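Local structure of alpha-glucosidase (Pseudoalteromonas sp. K8, 5HQA) at residues Q93-F101 / F110-A118. The protein hydrolyses alpha-glucosides as a calcium-binding, chloride-activated glycoside hydrolase of family 97, here crystallised with the inhibitor acarbose. Residues are numbered along the deposited sequence; the frame is centred on the assembly and turned at random. Where two conformers were deposited one is given.
Sequences QGGTYSVRF and FRYEVPKQA. With FMT (formic acid), chain I.
Ser98 and Glu113, and again Arg100 and Arg111, form antiparallel hydrogen-bonded pairs, each closed by two backbone bonds, the straightest being Glu113 N to Ser98 O (2.7 Å, 173° at the hydrogen). Beyond Val114 the chain leaves this ladder, and the Gln117 amide takes its place: OE1 accepts from Thr96 N at 3.0 Å, while NE2 donates in its own plane to Thr96 O at 2.8 Å and also to Pro115 O. A water joins OE1 to Gly94 O. On the charged face Arg100 meets the Glu113 carboxylate side-on, NE to OE2 (2.7 Å) and NH2 to OE1 (3.0 Å); its chain, bent at chi3 (-56°), brings the guanidinium plane to 30° from that of the carboxylate. Arg111 gives NE and NH2 to OE2 alone, and Arg100 NH1 reaches Glu82. With an alanine at Glu113 the two guanidinium groups, 4.4 Å apart from Arg100 NE to Arg111 NH2, would probably be left without the carboxylate they share. On the apolar face Phe110 CB sits over the Phe101 ring, and Tyr112 CD2 touches both Tyr97 CE2 and Val99 CG2. These strands form a beta hairpin within the large antiparallel sheet of the N-terminal, galactose mutarotase-like beta-sandwich domain.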
loop_
_atom_site.group_PDB
_atom_site.type_symbol
_atom_site.label_atom_id
_atom_site.label_comp_id
_atom_site.label_asym_id
_atom_site.label_seq_id
_atom_site.Cartn_x
_atom_site.Cartn_y
_atom_site.Cartn_z
ATOM N N GLN A 93 20.256 -5.981 -36.959
ATOM C CA GLN A 93 19.859 -5.507 -35.640
ATOM C C GLN A 93 18.373 -5.167 -35.626
ATOM O O GLN A 93 17.946 -4.140 -35.088
ATOM C CB GLN A 93 20.710 -4.317 -35.213
ATOM C CG GLN A 93 22.190 -4.597 -35.337
ATOM C CD GLN A 93 23.015 -3.457 -34.816
ATOM O OE1 GLN A 93 22.511 -2.594 -34.091
ATOM N NE2 GLN A 93 24.288 -3.432 -35.186
ATOM N N GLY A 94 17.586 -6.031 -36.263
ATOM C CA GLY A 94 16.148 -5.911 -36.265
ATOM C C GLY A 94 15.523 -6.669 -35.111
ATOM O O GLY A 94 16.200 -7.221 -34.239
ATOM N N GLY A 95 14.199 -6.689 -35.113
ATOM C CA GLY A 95 13.477 -7.347 -34.048
ATOM C C GLY A 95 12.013 -6.983 -34.098
ATOM O O GLY A 95 11.550 -6.259 -34.988
ATOM N N THR A 96 11.280 -7.519 -33.132
ATOM C CA THR A 96 9.866 -7.217 -33.045
ATOM C C THR A 96 9.443 -7.269 -31.588
ATOM O O THR A 96 9.999 -8.023 -30.784
ATOM C CB THR A 96 9.025 -8.179 -33.897
ATOM O OG1 THR A 96 7.650 -7.775 -33.862
ATOM C CG2 THR A 96 9.145 -9.609 -33.384
ATOM N N TYR A 97 8.477 -6.424 -31.252
ATOM C CA TYR A 97 7.854 -6.462 -29.944
ATOM C C TYR A 97 6.476 -5.850 -30.079
ATOM O O TYR A 97 6.178 -5.156 -31.055
ATOM C CB TYR A 97 8.683 -5.745 -28.871
ATOM C CG TYR A 97 8.749 -4.238 -28.979
ATOM C CD1 TYR A 97 9.766 -3.618 -29.694
ATOM C CD2 TYR A 97 7.819 -3.432 -28.317
ATOM C CE1 TYR A 97 9.849 -2.229 -29.770
ATOM C CE2 TYR A 97 7.890 -2.050 -28.390
ATOM C CZ TYR A 97 8.907 -1.455 -29.115
ATOM O OH TYR A 97 8.980 -0.086 -29.180
ATOM N N SER A 98 5.632 -6.141 -29.102
ATOM C CA SER A 98 4.296 -5.585 -29.065
ATOM C C SER A 98 4.099 -4.830 -27.765
ATOM O O SER A 98 4.774 -5.093 -26.767
ATOM C CB SER A 98 3.235 -6.682 -29.214
ATOM O OG SER A 98 3.349 -7.311 -30.485
ATOM N N VAL A 99 3.185 -3.870 -27.786
ATOM C CA VAL A 99 2.736 -3.201 -26.574
ATOM C C VAL A 99 1.225 -3.366 -26.501
ATOM O O VAL A 99 0.518 -3.099 -27.482
ATOM C CB VAL A 99 3.143 -1.719 -26.545
ATOM C CG1 VAL A 99 2.743 -1.101 -25.221
ATOM C CG2 VAL A 99 4.651 -1.588 -26.695
ATOM N N ARG A 100 0.740 -3.841 -25.361
ATOM C CA ARG A 100 -0.686 -4.034 -25.133
ATOM C C ARG A 100 -1.171 -2.872 -24.281
ATOM O O ARG A 100 -0.609 -2.619 -23.214
ATOM C CB ARG A 100 -0.948 -5.369 -24.436
ATOM C CG ARG A 100 -2.428 -5.712 -24.240
ATOM C CD ARG A 100 -2.595 -7.080 -23.553
ATOM N NE ARG A 100 -1.899 -8.123 -24.304
ATOM C CZ ARG A 100 -2.437 -8.848 -25.283
ATOM N NH1 ARG A 100 -3.710 -8.682 -25.647
ATOM N NH2 ARG A 100 -1.690 -9.750 -25.902
ATOM N N PHE A 101 -2.190 -2.158 -24.761
ATOM C CA PHE A 101 -2.804 -1.043 -24.039
ATOM C C PHE A 101 -4.214 -1.421 -23.621
ATOM O O PHE A 101 -4.982 -1.944 -24.434
ATOM C CB PHE A 101 -2.878 0.215 -24.902
ATOM C CG PHE A 101 -1.542 0.784 -25.271
ATOM C CD1 PHE A 101 -1.024 1.876 -24.583
ATOM C CD2 PHE A 101 -0.814 0.238 -26.310
ATOM C CE1 PHE A 101 0.209 2.407 -24.923
ATOM C CE2 PHE A 101 0.414 0.772 -26.661
ATOM C CZ PHE A 101 0.925 1.853 -25.959
ATOM N N PHE A 110 -0.437 -0.183 -19.772
ATOM C CA PHE A 110 0.211 -0.789 -20.933
ATOM C C PHE A 110 1.421 -1.608 -20.502
ATOM O O PHE A 110 2.034 -1.349 -19.461
ATOM C CB PHE A 110 0.608 0.256 -22.011
ATOM C CG PHE A 110 1.641 1.266 -21.567
ATOM C CD1 PHE A 110 2.992 1.025 -21.757
ATOM C CD2 PHE A 110 1.249 2.474 -20.997
ATOM C CE1 PHE A 110 3.949 1.958 -21.363
ATOM C CE2 PHE A 110 2.196 3.417 -20.601
ATOM C CZ PHE A 110 3.551 3.154 -20.783
ATOM N N ARG A 111 1.750 -2.615 -21.309
ATOM C CA ARG A 111 2.936 -3.417 -21.049
ATOM C C ARG A 111 3.525 -3.865 -22.371
ATOM O O ARG A 111 2.841 -3.928 -23.395
ATOM C CB ARG A 111 2.631 -4.635 -20.168
ATOM C CG ARG A 111 1.895 -5.741 -20.905
ATOM C CD ARG A 111 1.752 -6.970 -20.034
ATOM N NE ARG A 111 1.121 -8.063 -20.766
ATOM C CZ ARG A 111 0.669 -9.171 -20.194
ATOM N NH1 ARG A 111 0.775 -9.337 -18.879
ATOM N NH2 ARG A 111 0.105 -10.113 -20.936
ATOM N N TYR A 112 4.822 -4.148 -22.343
ATOM C CA TYR A 112 5.507 -4.697 -23.501
ATOM C C TYR A 112 5.389 -6.206 -23.483
ATOM O O TYR A 112 5.444 -6.831 -22.419
ATOM C CB TYR A 112 6.983 -4.338 -23.489
ATOM C CG TYR A 112 7.339 -2.872 -23.482
ATOM C CD1 TYR A 112 7.262 -2.111 -22.315
ATOM C CD2 TYR A 112 7.827 -2.260 -24.637
ATOM C CE1 TYR A 112 7.643 -0.768 -22.304
ATOM C CE2 TYR A 112 8.200 -0.930 -24.638
ATOM C CZ TYR A 112 8.115 -0.191 -23.470
ATOM O OH TYR A 112 8.507 1.129 -23.493
ATOM N N GLU A 113 5.252 -6.792 -24.665
ATOM C CA GLU A 113 5.285 -8.239 -24.832
ATOM C C GLU A 113 6.303 -8.526 -25.923
ATOM O O GLU A 113 6.064 -8.231 -27.098
ATOM C CB GLU A 113 3.894 -8.791 -25.163
ATOM C CG GLU A 113 2.916 -8.534 -24.013
ATOM C CD GLU A 113 1.476 -8.923 -24.316
ATOM O OE1 GLU A 113 1.214 -9.499 -25.397
ATOM O OE2 GLU A 113 0.601 -8.640 -23.458
ATOM N N VAL A 114 7.462 -9.040 -25.523
ATOM C CA VAL A 114 8.561 -9.316 -26.441
ATOM C C VAL A 114 8.538 -10.811 -26.748
ATOM O O VAL A 114 8.784 -11.621 -25.842
ATOM C CB VAL A 114 9.913 -8.891 -25.858
ATOM C CG1 VAL A 114 11.017 -9.169 -26.872
ATOM C CG2 VAL A 114 9.876 -7.421 -25.507
ATOM N N PRO A 115 8.266 -11.210 -27.981
ATOM C CA PRO A 115 8.099 -12.630 -28.292
ATOM C C PRO A 115 9.434 -13.313 -28.544
ATOM O O PRO A 115 10.470 -12.677 -28.735
ATOM C CB PRO A 115 7.272 -12.587 -29.577
ATOM C CG PRO A 115 7.837 -11.375 -30.287
ATOM C CD PRO A 115 8.079 -10.360 -29.170
ATOM N N LYS A 116 9.377 -14.642 -28.579
ATOM C CA LYS A 116 10.518 -15.434 -29.019
ATOM C C LYS A 116 10.974 -14.976 -30.400
ATOM O O LYS A 116 10.156 -14.788 -31.306
ATOM C CB LYS A 116 10.137 -16.917 -29.047
ATOM C CG LYS A 116 11.245 -17.845 -29.523
ATOM C CD LYS A 116 10.752 -19.282 -29.580
ATOM C CE LYS A 116 11.829 -20.217 -30.086
ATOM N NZ LYS A 116 11.277 -21.588 -30.273
ATOM N N GLN A 117 12.284 -14.777 -30.549
ATOM C CA GLN A 117 12.843 -14.365 -31.830
ATOM C C GLN A 117 14.331 -14.666 -31.849
ATOM O O GLN A 117 14.987 -14.719 -30.806
ATOM C CB GLN A 117 12.606 -12.879 -32.098
ATOM C CG GLN A 117 13.151 -11.969 -31.029
ATOM C CD GLN A 117 12.530 -10.597 -31.117
ATOM O OE1 GLN A 117 12.933 -9.773 -31.939
ATOM N NE2 GLN A 117 11.522 -10.349 -30.288
ATOM N N ALA A 118 14.854 -14.836 -33.062
ATOM C CA ALA A 118 16.246 -15.223 -33.241
ATOM C C ALA A 118 17.177 -14.212 -32.579
ATOM O O ALA A 118 17.011 -12.999 -32.737
ATOM C CB ALA A 118 16.558 -15.349 -34.732
HETATM C C FMT I . -4.083 -10.197 -28.930
HETATM O O1 FMT I . -2.861 -10.048 -28.964
HETATM O O2 FMT I . -4.665 -10.923 -28.118
HETATM O O HOH W 1 15.714 -8.882 -32.240
#